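Local coordinates for elicitor protein Hrip2 (Magnaporthe oryzae, PDB 5FID) that acts as a secreted protein elicitor of the rice blast fungus, probably recognised by plants as a trigger of defence responses, at residues V18-Y23 against S49-S54; F40-R45 against I65-S70; G76-S81 against L95-G100; G100-N105 against K121-P126. The protein carries 1 engineered substitution. All coordinates share one frame; numbering follows the deposited sequence.

Contact 1 of 4, residues V18-Y23 against S49-S54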
loop_
_atom_site.group_PDB
_atom_site.type_symbol
_atom_site.label_atom_id
_atom_site.label_comp_id
_atom_site.label_asym_id
_atom_site.label_seq_id
_atom_site.Cartn_x
_atom_site.Cartn_y
_atom_site.Cartn_z
ATOM N N VAL A 18 19.346 -15.058 -3.079
ATOM C CA VAL A 18 18.131 -14.592 -2.428
ATOM C C VAL A 18 18.104 -15.110 -0.999
ATOM O O VAL A 18 18.468 -16.258 -0.753
ATOM C CB VAL A 18 16.883 -15.113 -3.181
ATOM C CG1 VAL A 18 15.599 -14.640 -2.500
ATOM C CG2 VAL A 18 16.897 -14.642 -4.626
ATOM N N GLN A 19 17.703 -14.264 -0.051
ATOM C CA GLN A 19 17.539 -14.710 1.332
ATOM C C GLN A 19 16.496 -13.867 2.070
ATOM O O GLN A 19 16.418 -12.638 1.890
ATOM C CB GLN A 19 18.874 -14.701 2.091
ATOM C CG GLN A 19 18.836 -15.437 3.423
ATOM C CD GLN A 19 20.198 -15.524 4.088
ATOM O OE1 GLN A 19 21.111 -14.765 3.757
ATOM N NE2 GLN A 19 20.347 -16.467 5.029
ATOM N N SER A 20 15.693 -14.535 2.896
ATOM C CA SER A 20 14.596 -13.884 3.613
ATOM C C SER A 20 14.952 -13.619 5.068
ATOM O O SER A 20 15.515 -14.481 5.755
ATOM C CB SER A 20 13.327 -14.740 3.540
ATOM O OG SER A 20 12.204 -14.027 4.050
ATOM N N PHE A 21 14.615 -12.417 5.526
ATOM C CA PHE A 21 14.959 -11.957 6.863
ATOM C C PHE A 21 13.690 -11.556 7.594
ATOM O O PHE A 21 13.235 -10.415 7.464
ATOM C CB PHE A 21 15.899 -10.752 6.752
ATOM C CG PHE A 21 17.210 -11.082 6.117
ATOM C CD1 PHE A 21 17.313 -11.229 4.743
ATOM C CD2 PHE A 21 18.337 -11.275 6.893
ATOM C CE1 PHE A 21 18.512 -11.566 4.153
ATOM C CE2 PHE A 21 19.543 -11.598 6.306
ATOM C CZ PHE A 21 19.632 -11.742 4.936
ATOM N N PRO A 22 13.114 -12.497 8.366
ATOM C CA PRO A 22 11.827 -12.314 9.043
ATOM C C PRO A 22 11.791 -11.063 9.920
ATOM O O PRO A 22 12.765 -10.785 10.630
ATOM C CB PRO A 22 11.711 -13.564 9.914
ATOM C CG PRO A 22 12.518 -14.599 9.193
ATOM C CD PRO A 22 13.678 -13.840 8.599
ATOM N N TYR A 23 10.686 -10.322 9.868
ATOM C CA TYR A 23 10.549 -9.124 10.690
ATOM C C TYR A 23 10.566 -9.429 12.182
ATOM O O TYR A 23 10.960 -8.576 12.985
ATOM C CB TYR A 23 9.264 -8.360 10.336
ATOM C CG TYR A 23 9.336 -7.575 9.044
ATOM C CD1 TYR A 23 10.505 -6.941 8.667
ATOM C CD2 TYR A 23 8.232 -7.465 8.207
ATOM C CE1 TYR A 23 10.581 -6.214 7.486
ATOM C CE2 TYR A 23 8.299 -6.742 7.010
ATOM C CZ TYR A 23 9.481 -6.122 6.662
ATOM O OH TYR A 23 9.572 -5.393 5.495
ATOM N N SER A 49 8.376 -10.296 6.120
ATOM C CA SER A 49 9.806 -10.491 5.911
ATOM C C SER A 49 10.383 -9.510 4.910
ATOM O O SER A 49 9.656 -8.907 4.121
ATOM C CB SER A 49 10.069 -11.916 5.427
ATOM O OG SER A 49 11.422 -12.285 5.653
ATOM N N THR A 50 11.703 -9.365 4.964
ATOM C CA THR A 50 12.461 -8.681 3.932
ATOM C C THR A 50 13.236 -9.714 3.121
ATOM O O THR A 50 14.057 -10.461 3.666
ATOM C CB THR A 50 13.456 -7.686 4.553
ATOM O OG1 THR A 50 12.724 -6.650 5.217
ATOM C CG2 THR A 50 14.339 -7.070 3.479
ATOM N N VAL A 51 12.977 -9.771 1.821
ATOM C CA VAL A 51 13.696 -10.717 0.968
ATOM C C VAL A 51 14.771 -9.966 0.187
ATOM O O VAL A 51 14.451 -9.183 -0.712
ATOM C CB VAL A 51 12.739 -11.433 -0.005
ATOM C CG1 VAL A 51 13.495 -12.443 -0.844
ATOM C CG2 VAL A 51 11.642 -12.151 0.765
ATOM N N LYS A 52 16.041 -10.184 0.535
ATOM C CA LYS A 52 17.145 -9.545 -0.191
ATOM C C LYS A 52 17.450 -10.309 -1.467
ATOM O O LYS A 52 17.356 -11.533 -1.489
ATOM C CB LYS A 52 18.411 -9.492 0.667
ATOM C CG LYS A 52 18.281 -8.725 1.965
ATOM C CD LYS A 52 19.621 -8.715 2.696
ATOM C CE LYS A 52 19.536 -7.941 4.020
ATOM N NZ LYS A 52 20.861 -7.990 4.729
ATOM N N VAL A 53 17.810 -9.577 -2.525
ATOM C CA VAL A 53 18.103 -10.150 -3.835
ATOM C C VAL A 53 19.338 -9.452 -4.378
ATOM O O VAL A 53 19.355 -8.235 -4.535
ATOM C CB VAL A 53 16.936 -9.926 -4.824
ATOM C CG1 VAL A 53 17.223 -10.614 -6.145
ATOM C CG2 VAL A 53 15.625 -10.446 -4.232
ATOM N N SER A 54 20.382 -10.216 -4.665
ATOM C CA SER A 54 21.657 -9.613 -5.017
ATOM C C SER A 54 22.363 -10.487 -6.038
ATOM O O SER A 54 21.950 -11.616 -6.267
ATOM C CB SER A 54 22.494 -9.445 -3.747
ATOM O OG SER A 54 23.821 -9.067 -4.027
#

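Contact 2 of 4, residues F40-R45 against I65-S70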
loop_
_atom_site.group_PDB
_atom_site.type_symbol
_atom_site.label_atom_id
_atom_site.label_comp_id
_atom_site.label_asym_id
_atom_site.label_seq_id
_atom_site.Cartn_x
_atom_site.Cartn_y
_atom_site.Cartn_z
ATOM N N PHE A 40 13.116 -18.840 -6.535
ATOM C CA PHE A 40 13.076 -18.943 -5.085
ATOM C C PHE A 40 11.624 -18.881 -4.627
ATOM O O PHE A 40 10.820 -18.136 -5.186
ATOM C CB PHE A 40 13.849 -17.771 -4.470
ATOM C CG PHE A 40 13.533 -17.521 -3.011
ATOM C CD1 PHE A 40 14.265 -18.146 -2.014
ATOM C CD2 PHE A 40 12.523 -16.645 -2.643
ATOM C CE1 PHE A 40 13.983 -17.907 -0.665
ATOM C CE2 PHE A 40 12.238 -16.407 -1.305
ATOM C CZ PHE A 40 12.972 -17.040 -0.320
ATOM N N SER A 41 11.272 -19.634 -3.594
ATOM C CA SER A 41 9.973 -19.423 -2.966
ATOM C C SER A 41 9.998 -19.771 -1.492
ATOM O O SER A 41 10.773 -20.622 -1.063
ATOM C CB SER A 41 8.880 -20.219 -3.681
ATOM O OG SER A 41 9.111 -21.604 -3.554
ATOM N N GLU A 42 9.150 -19.104 -0.717
ATOM C CA GLU A 42 8.964 -19.469 0.686
ATOM C C GLU A 42 7.509 -19.269 1.061
ATOM O O GLU A 42 6.822 -18.444 0.469
ATOM C CB GLU A 42 9.856 -18.617 1.598
ATOM C CG GLU A 42 9.457 -17.141 1.683
ATOM C CD GLU A 42 10.272 -16.399 2.737
ATOM O OE1 GLU A 42 11.273 -16.984 3.226
ATOM O OE2 GLU A 42 9.921 -15.246 3.094
ATOM N N ASP A 43 7.028 -20.041 2.032
ATOM C CA ASP A 43 5.718 -19.770 2.597
ATOM C C ASP A 43 5.731 -18.407 3.256
ATOM O O ASP A 43 6.744 -18.014 3.842
ATOM C CB ASP A 43 5.369 -20.789 3.675
ATOM C CG ASP A 43 5.187 -22.173 3.131
ATOM O OD1 ASP A 43 5.246 -22.354 1.895
ATOM O OD2 ASP A 43 4.961 -23.088 3.953
ATOM N N PHE A 44 4.604 -17.702 3.180
ATOM C CA PHE A 44 4.440 -16.437 3.889
ATOM C C PHE A 44 4.740 -16.600 5.368
ATOM O O PHE A 44 4.154 -17.457 6.050
ATOM C CB PHE A 44 3.003 -15.932 3.759
ATOM C CG PHE A 44 2.826 -14.828 2.759
ATOM C CD1 PHE A 44 3.635 -14.746 1.638
ATOM C CD2 PHE A 44 1.841 -13.869 2.948
ATOM C CE1 PHE A 44 3.456 -13.722 0.717
ATOM C CE2 PHE A 44 1.664 -12.840 2.037
ATOM C CZ PHE A 44 2.470 -12.770 0.921
ATOM N N ARG A 45 5.639 -15.765 5.870
ATOM C CA ARG A 45 5.951 -15.765 7.284
ATOM C C ARG A 45 4.943 -14.872 7.968
ATOM O O ARG A 45 4.622 -13.800 7.463
ATOM C CB ARG A 45 7.376 -15.275 7.516
ATOM C CG ARG A 45 8.412 -16.220 6.933
ATOM C CD ARG A 45 9.785 -15.589 6.871
ATOM N NE ARG A 45 10.719 -16.486 6.200
ATOM C CZ ARG A 45 11.366 -17.476 6.801
ATOM N NH1 ARG A 45 11.192 -17.696 8.094
ATOM N NH2 ARG A 45 12.189 -18.243 6.102
ATOM N N ILE A 65 12.470 -7.238 -1.535
ATOM C CA ILE A 65 11.031 -7.379 -1.651
ATOM C C ILE A 65 10.525 -7.515 -0.235
ATOM O O ILE A 65 10.914 -8.437 0.483
ATOM C CB ILE A 65 10.659 -8.648 -2.436
ATOM C CG1 ILE A 65 11.176 -8.533 -3.879
ATOM C CG2 ILE A 65 9.143 -8.863 -2.412
ATOM C CD1 ILE A 65 11.723 -9.811 -4.425
ATOM N N GLY A 66 9.676 -6.588 0.190
ATOM C CA GLY A 66 9.152 -6.661 1.539
ATOM C C GLY A 66 7.700 -7.077 1.491
ATOM O O GLY A 66 6.966 -6.636 0.614
ATOM N N TYR A 67 7.279 -7.926 2.418
ATOM C CA TYR A 67 5.865 -8.259 2.512
ATOM C C TYR A 67 5.428 -8.391 3.962
ATOM O O TYR A 67 6.233 -8.695 4.832
ATOM C CB TYR A 67 5.552 -9.544 1.738
ATOM C CG TYR A 67 6.121 -10.806 2.347
ATOM C CD1 TYR A 67 7.356 -11.299 1.943
ATOM C CD2 TYR A 67 5.416 -11.517 3.308
ATOM C CE1 TYR A 67 7.878 -12.473 2.486
ATOM C CE2 TYR A 67 5.929 -12.672 3.862
ATOM C CZ TYR A 67 7.155 -13.151 3.447
ATOM O OH TYR A 67 7.655 -14.312 4.004
ATOM N N SER A 68 4.145 -8.156 4.212
ATOM C CA SER A 68 3.555 -8.414 5.522
ATOM C C SER A 68 2.050 -8.563 5.323
ATOM O O SER A 68 1.547 -8.325 4.231
ATOM C CB SER A 68 3.876 -7.279 6.493
ATOM O OG SER A 68 3.120 -6.118 6.188
ATOM N N PHE A 69 1.316 -8.977 6.349
ATOM C CA PHE A 69 -0.133 -9.034 6.183
ATOM C C PHE A 69 -0.903 -8.764 7.467
ATOM O O PHE A 69 -0.384 -8.954 8.568
ATOM C CB PHE A 69 -0.597 -10.316 5.465
ATOM C CG PHE A 69 -0.283 -11.589 6.193
ATOM C CD1 PHE A 69 1.012 -12.097 6.222
ATOM C CD2 PHE A 69 -1.300 -12.312 6.804
ATOM C CE1 PHE A 69 1.291 -13.291 6.887
ATOM C CE2 PHE A 69 -1.034 -13.502 7.463
ATOM C CZ PHE A 69 0.268 -13.995 7.507
ATOM N N SER A 70 -2.132 -8.283 7.312
ATOM C CA SER A 70 -2.939 -7.890 8.457
ATOM C C SER A 70 -4.317 -8.535 8.371
ATOM O O SER A 70 -4.681 -9.109 7.346
ATOM C CB SER A 70 -3.052 -6.357 8.546
ATOM O OG SER A 70 -3.982 -5.808 7.610
#

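Contact 3 of 4, residues G76-S81 against L95-G100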
loop_
_atom_site.group_PDB
_atom_site.type_symbol
_atom_site.label_atom_id
_atom_site.label_comp_id
_atom_site.label_asym_id
_atom_site.label_seq_id
_atom_site.Cartn_x
_atom_site.Cartn_y
_atom_site.Cartn_z
ATOM N N GLY A 76 -2.738 -8.028 2.275
ATOM C CA GLY A 76 -1.324 -8.349 2.235
ATOM C C GLY A 76 -0.622 -7.136 1.657
ATOM O O GLY A 76 -1.173 -6.484 0.773
ATOM N N TYR A 77 0.574 -6.826 2.151
ATOM C CA TYR A 77 1.296 -5.643 1.713
ATOM C C TYR A 77 2.624 -6.069 1.098
ATOM O O TYR A 77 3.226 -7.039 1.542
ATOM C CB TYR A 77 1.516 -4.703 2.901
ATOM C CG TYR A 77 0.224 -4.295 3.599
ATOM C CD1 TYR A 77 -0.614 -3.328 3.053
ATOM C CD2 TYR A 77 -0.160 -4.880 4.796
ATOM C CE1 TYR A 77 -1.797 -2.951 3.696
ATOM C CE2 TYR A 77 -1.338 -4.514 5.431
ATOM C CZ TYR A 77 -2.145 -3.550 4.881
ATOM O OH TYR A 77 -3.313 -3.188 5.524
ATOM N N TYR A 78 3.070 -5.359 0.067
ATOM C CA TYR A 78 4.274 -5.746 -0.662
ATOM C C TYR A 78 4.986 -4.503 -1.178
ATOM O O TYR A 78 4.349 -3.541 -1.611
ATOM C CB TYR A 78 3.937 -6.689 -1.833
ATOM C CG TYR A 78 2.728 -6.226 -2.606
ATOM C CD1 TYR A 78 1.449 -6.506 -2.149
ATOM C CD2 TYR A 78 2.862 -5.487 -3.770
ATOM C CE1 TYR A 78 0.331 -6.061 -2.827
ATOM C CE2 TYR A 78 1.749 -5.047 -4.457
ATOM C CZ TYR A 78 0.489 -5.334 -3.979
ATOM O OH TYR A 78 -0.631 -4.881 -4.657
ATOM N N GLU A 79 6.314 -4.537 -1.134
ATOM C CA GLU A 79 7.135 -3.397 -1.508
ATOM C C GLU A 79 8.309 -3.896 -2.332
ATOM O O GLU A 79 8.997 -4.837 -1.931
ATOM C CB GLU A 79 7.658 -2.702 -0.250
ATOM C CG GLU A 79 8.660 -1.565 -0.494
ATOM C CD GLU A 79 9.138 -0.912 0.796
ATOM O OE1 GLU A 79 8.934 -1.500 1.888
ATOM O OE2 GLU A 79 9.725 0.200 0.729
ATOM N N LEU A 80 8.526 -3.275 -3.484
ATOM C CA LEU A 80 9.697 -3.562 -4.307
ATOM C C LEU A 80 10.666 -2.402 -4.129
ATOM O O LEU A 80 10.434 -1.318 -4.656
ATOM C CB LEU A 80 9.295 -3.701 -5.778
ATOM C CG LEU A 80 10.432 -4.027 -6.754
ATOM C CD1 LEU A 80 11.032 -5.386 -6.433
ATOM C CD2 LEU A 80 9.921 -4.004 -8.195
ATOM N N SER A 81 11.752 -2.624 -3.385
ATOM C CA SER A 81 12.587 -1.507 -2.934
ATOM C C SER A 81 14.010 -1.529 -3.462
ATOM O O SER A 81 14.670 -2.567 -3.446
ATOM C CB SER A 81 12.627 -1.472 -1.409
ATOM O OG SER A 81 13.466 -0.428 -0.941
ATOM N N LEU A 95 6.823 -6.935 -9.770
ATOM C CA LEU A 95 6.397 -7.549 -8.519
ATOM C C LEU A 95 4.887 -7.456 -8.501
ATOM O O LEU A 95 4.328 -6.359 -8.554
ATOM C CB LEU A 95 6.991 -6.822 -7.309
ATOM C CG LEU A 95 6.557 -7.372 -5.939
ATOM C CD1 LEU A 95 7.206 -8.720 -5.673
ATOM C CD2 LEU A 95 6.890 -6.391 -4.811
ATOM N N SER A 96 4.218 -8.599 -8.443
ATOM C CA SER A 96 2.761 -8.612 -8.539
ATOM C C SER A 96 2.140 -9.500 -7.464
ATOM O O SER A 96 2.676 -10.559 -7.151
ATOM C CB SER A 96 2.365 -9.130 -9.919
ATOM O OG SER A 96 0.974 -9.380 -9.987
ATOM N N PRO A 97 0.994 -9.083 -6.905
ATOM C CA PRO A 97 0.293 -9.927 -5.939
ATOM C C PRO A 97 -0.773 -10.766 -6.626
ATOM O O PRO A 97 -1.606 -11.362 -5.941
ATOM C CB PRO A 97 -0.401 -8.903 -5.042
ATOM C CG PRO A 97 -0.790 -7.822 -6.026
ATOM C CD PRO A 97 0.378 -7.745 -7.003
ATOM N N GLY A 98 -0.752 -10.811 -7.954
ATOM C CA GLY A 98 -1.827 -11.445 -8.693
ATOM C C GLY A 98 -2.796 -10.382 -9.191
ATOM O O GLY A 98 -2.520 -9.179 -9.095
ATOM N N ALA A 99 -3.942 -10.812 -9.704
ATOM C CA ALA A 99 -4.888 -9.879 -10.314
ATOM C C ALA A 99 -5.605 -8.969 -9.308
ATOM O O ALA A 99 -5.760 -9.308 -8.120
ATOM C CB ALA A 99 -5.904 -10.639 -11.140
ATOM N N GLY A 100 -6.040 -7.805 -9.789
ATOM C CA GLY A 100 -6.962 -6.972 -9.034
ATOM C C GLY A 100 -6.352 -5.937 -8.097
ATOM O O GLY A 100 -7.081 -5.307 -7.324
#

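Contact 4 of 4, residues G100-N105 against K121-P126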
loop_
_atom_site.group_PDB
_atom_site.type_symbol
_atom_site.label_atom_id
_atom_site.label_comp_id
_atom_site.label_asym_id
_atom_site.label_seq_id
_atom_site.Cartn_x
_atom_site.Cartn_y
_atom_site.Cartn_z
ATOM N N GLY A 100 -6.040 -7.805 -9.789
ATOM C CA GLY A 100 -6.962 -6.972 -9.034
ATOM C C GLY A 100 -6.352 -5.937 -8.097
ATOM O O GLY A 100 -7.081 -5.307 -7.324
ATOM N N CYS A 101 -5.035 -5.758 -8.151
ATOM C CA CYS A 101 -4.353 -4.825 -7.250
ATOM C C CYS A 101 -3.183 -4.145 -7.948
ATOM O O CYS A 101 -2.652 -4.678 -8.921
ATOM C CB CYS A 101 -3.848 -5.558 -6.004
ATOM S SG CYS A 101 -5.141 -6.369 -5.033
ATOM N N GLN A 102 -2.769 -2.986 -7.444
ATOM C CA GLN A 102 -1.640 -2.262 -8.029
ATOM C C GLN A 102 -0.346 -3.085 -7.946
ATOM O O GLN A 102 -0.049 -3.689 -6.908
ATOM C CB GLN A 102 -1.462 -0.885 -7.365
ATOM C CG GLN A 102 -0.584 0.081 -8.168
ATOM C CD GLN A 102 -0.962 1.548 -7.981
ATOM O OE1 GLN A 102 -2.027 1.872 -7.451
ATOM N NE2 GLN A 102 -0.083 2.446 -8.424
ATOM N N ASP A 103 0.393 -3.121 -9.056
ATOM C CA ASP A 103 1.622 -3.907 -9.178
ATOM C C ASP A 103 2.822 -2.983 -9.323
ATOM O O ASP A 103 2.680 -1.764 -9.445
ATOM C CB ASP A 103 1.583 -4.790 -10.442
ATOM C CG ASP A 103 0.606 -5.951 -10.337
ATOM O OD1 ASP A 103 -0.171 -5.999 -9.366
ATOM O OD2 ASP A 103 0.594 -6.812 -11.250
ATOM N N PHE A 104 4.005 -3.584 -9.337
ATOM C CA PHE A 104 5.203 -2.910 -9.811
ATOM C C PHE A 104 5.538 -3.503 -11.168
ATOM O O PHE A 104 5.642 -4.730 -11.315
ATOM C CB PHE A 104 6.387 -3.186 -8.883
ATOM C CG PHE A 104 6.320 -2.479 -7.557
ATOM C CD1 PHE A 104 6.977 -1.267 -7.370
ATOM C CD2 PHE A 104 5.650 -3.043 -6.485
ATOM C CE1 PHE A 104 6.949 -0.621 -6.143
ATOM C CE2 PHE A 104 5.619 -2.396 -5.253
ATOM C CZ PHE A 104 6.269 -1.185 -5.086
ATOM N N ASN A 105 5.703 -2.655 -12.172
ATOM C CA ASN A 105 6.291 -3.105 -13.426
ATOM C C ASN A 105 7.343 -2.079 -13.798
ATOM O O ASN A 105 7.052 -1.080 -14.451
ATOM C CB ASN A 105 5.233 -3.263 -14.523
ATOM C CG ASN A 105 5.834 -3.672 -15.857
ATOM O OD1 ASN A 105 7.015 -4.015 -15.943
ATOM N ND2 ASN A 105 5.020 -3.639 -16.910
ATOM N N LYS A 121 7.048 3.321 -1.819
ATOM C CA LYS A 121 6.004 2.738 -2.641
ATOM C C LYS A 121 5.714 1.360 -2.089
ATOM O O LYS A 121 6.508 0.435 -2.233
ATOM C CB LYS A 121 6.420 2.712 -4.116
ATOM C CG LYS A 121 6.404 4.113 -4.739
ATOM C CD LYS A 121 6.714 4.100 -6.224
ATOM C CE LYS A 121 6.577 5.506 -6.815
ATOM N NZ LYS A 121 6.963 5.522 -8.266
ATOM N N VAL A 122 4.586 1.264 -1.394
ATOM C CA VAL A 122 4.165 0.041 -0.736
ATOM C C VAL A 122 2.706 -0.116 -1.103
ATOM O O VAL A 122 1.961 0.855 -1.037
ATOM C CB VAL A 122 4.336 0.163 0.801
ATOM C CG1 VAL A 122 3.922 -1.122 1.514
ATOM C CG2 VAL A 122 5.773 0.490 1.145
ATOM N N TYR A 123 2.305 -1.311 -1.530
ATOM C CA TYR A 123 0.923 -1.535 -1.942
ATOM C C TYR A 123 0.241 -2.624 -1.130
ATOM O O TYR A 123 0.900 -3.561 -0.666
ATOM C CB TYR A 123 0.837 -1.878 -3.432
ATOM C CG TYR A 123 1.438 -0.828 -4.332
ATOM C CD1 TYR A 123 0.918 0.455 -4.382
ATOM C CD2 TYR A 123 2.513 -1.124 -5.144
ATOM C CE1 TYR A 123 1.467 1.420 -5.215
ATOM C CE2 TYR A 123 3.068 -0.167 -5.975
ATOM C CZ TYR A 123 2.542 1.101 -6.001
ATOM O OH TYR A 123 3.094 2.045 -6.832
ATOM N N GLY A 124 -1.075 -2.484 -0.969
ATOM C CA GLY A 124 -1.903 -3.483 -0.311
ATOM C C GLY A 124 -2.883 -4.160 -1.265
ATOM O O GLY A 124 -3.287 -3.585 -2.283
ATOM N N CYS A 125 -3.277 -5.386 -0.926
ATOM C CA CYS A 125 -4.161 -6.178 -1.765
ATOM C C CYS A 125 -4.902 -7.174 -0.872
ATOM O O CYS A 125 -4.307 -7.728 0.050
ATOM C CB CYS A 125 -3.311 -6.930 -2.798
ATOM S SG CYS A 125 -4.195 -7.866 -4.048
ATOM N N PRO A 126 -6.201 -7.406 -1.140
ATOM C CA PRO A 126 -6.985 -8.384 -0.373
ATOM C C PRO A 126 -6.365 -9.775 -0.361
ATOM O O PRO A 126 -5.921 -10.274 -1.402
ATOM C CB PRO A 126 -8.299 -8.444 -1.142
ATOM C CG PRO A 126 -8.447 -7.071 -1.718
ATOM C CD PRO A 126 -7.039 -6.648 -2.086
HETATM O O HOH W 1 3.595 0.998 -9.118
#

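Contact 1 of 4, residues V18-Y23 against S49-S54
Phe21 and Lys52 make the main side-chain contact on one face of this strand pair. The lysine crosses the ring at about a right angle: its CD comes within 3.4 Å of Phe21 CE1, its CE sits over the face towards the rim, and NZ lies 4.3 Å from the ring centroid, a cation-pi contact. With CG of Phe21 anti to its carbonyl carbon (chi1 -64°), the ring turns back along the strand to meet that chain, while Thr50 O lies at its edge. On the other face, Val18 CG1 presses tightly on Val51 CG1 at 3.5 Å. Further along this face Ser49 OG lies only 2.5 Å from Ser20 OG, so close that the detail of this hydrogen bond is doubtful; Ser20 OG also bonds to Glu42 OE2. The Tyr23 ring lies over the Ser49-Thr50 peptide. Between these two faces the backbones pair: Gln19 and Lys52 exchange two bonds, as do Phe21 and Thr50, where Phe21 N reaches Thr50 O at 2.8 Å. Outward, strand 63-69 continues the sheet from Val51 and Ser49, and Val18 touches Phe40 of the facing sheet. Regular antiparallel pairing of this kind, with one face valine-rich and inward, is typical of a beta-sandwich.

Contact 2 of 4, residues F40-R45 against I65-S70
Tyr67 crosses from one sheet of the beta-sandwich to meet Glu42 and the residues that follow it in the other, so this contact spans the two layers at one end. Its hydroxyl does the joining. Tyr67 OH donates to Glu42 OE2 at 2.6 Å, arriving from above the carboxylate plane, and accepts from Arg45 N at 3.1 Å. Both partners lie at the ring edge near its plane, and these two bonds tie down the phenol oxygen. The tyrosine stands off its strand with CG between the backbone N and the carbonyl carbon (chi1 69°). Glu42 has the same first torsion and runs extended from there, which carries its carboxylate to the phenol with the two planes nearly perpendicular.

Phe44 stacks on Tyr67 in an offset arrangement, centroids 4.5 Å apart and planes at 17°, with Tyr67 CD2 over the centre of the phenylalanine ring. The CD2 side of the Phe44 ring meets Phe69 obliquely, Phe44 CD2 to Phe69 CD1 at 3.8 Å, completing an aromatic cluster of three rings that Val131 and Leu127 help to enclose. Phe69 also brings its edge to the carbonyl oxygen of Arg45.

The carboxylate has a further partner within its own segment. Arg45, extended from CG to NE, folds back beside Glu42 in a salt bridge that probably stabilises the glutamate's negative charge. NE and NH2 both reach OE1, side-on and from the same face of the carboxylate, with Arg45 NE at 3.1 Å from Glu42 OE1.

Contact 3 of 4, residues G76-S81 against L95-G100
The Tyr78 ring has Pro97 over one face and a methyl of Leu95 at its edge. Pro97 CB stands 4.1 Å from the ring centroid, 29° off the normal, a CH-pi contact displaced towards the hydroxyl end. The pyrrolidine slants across that end of the ring, and its CG comes close to both Tyr78 CZ, at 3.5 Å, and the phenol oxygen. At the edge, Leu95 CD2 lies near the ring plane, 4.2 Å from Tyr78 CB. The phenol's polar partner is the carbonyl oxygen of Gln102, which fixes the far end of the ring while the proline lies across it. A first torsion of 44°, with CG between the backbone N and the carbonyl carbon, stands the ring off its strand and brings it against Pro97.

Strand 75-81 and the end of strand 93-96 belong to opposite sheets of the beta-sandwich, and no hydrogen bond joins the two segments; the contact is apolar packing between the layers. Leu95 CD2 is wedged where Tyr78 and Leu80 diverge. It meets Leu80 CB at 3.7 Å and rests about as close to the Glu79 carbonyl carbon, and the two leucines run antiparallel alongside each other. Val131 and Ile65 add to the lining around Leu95. Behind the proline the chain leaves strand 93-96 through an ST turn in which Ser96 OG accepts from Gly98 N at 3.0 Å. Asp103 bonds to the same serine oxygen.

Contact 4 of 4, residues G100-N105 against K121-P126
Lys121 meets Phe104 in two ways: its carbonyl oxygen lies at the ring edge, 3.3 Å from Phe104 CZ, and its CB packs near CE1, while the extended side chain leads off to bond the backbone of Gly112. Two residues on, Tyr123 lies between two neighbours. Gln102 CG sits over one face, 4.0 Å from the ring centroid, and the glutamine amide stacks above the ring at 21°. Phe104 approaches obliquely, planes 54° apart, with Tyr123 CE2 over the face of the phenylalanine and Tyr123 CD2 3.4 Å from Phe104 CE2. A water joins the Tyr123 hydroxyl, at 2.6 Å from OH, to the carbonyl oxygen of Asp103. At Cys125 the contact becomes covalent: SG, anti to the backbone N, bonds SG of Cys101 at 2.0 Å with a disulfide torsion of 74°. Pro126 CD closes the row, 3.5 Å from Cys101 SG. The disulfide thus pins the loop before strand 104-106, within this chain an outermost strand of the five-stranded sheet, to strand 123-126. That strand is itself outermost within this chain in the six-stranded sheet, antiparallel to strand 75-81, and there the neighbouring subunit makes backbone hydrogen bonds with Val122 and Gly124.

How the contacts relate
Contacts 1 and 3 are buried, contact 4 is partly so, and contact 2 lies at the surface. Contact 1 alone is pairing within a sheet, built on backbone hydrogen bonds; contacts 2, 3 and 4 join the two sheets: contact 2 with charged and aromatic groups, contact 3 with an aromatic ring and aliphatic side chains, contact 4 with a disulfide and stacked side chains. All four reach the six-stranded sheet: strands 49-54, 63-69, 75-81 and 123-126 are successive neighbours there, so contacts 1 to 4 follow its width. Contacts 3 and 4 share Gly100, their centres about 4 Å apart; the centres of contacts 1 and 4 stand about 19 Å apart, on opposite sides of the chain's centre.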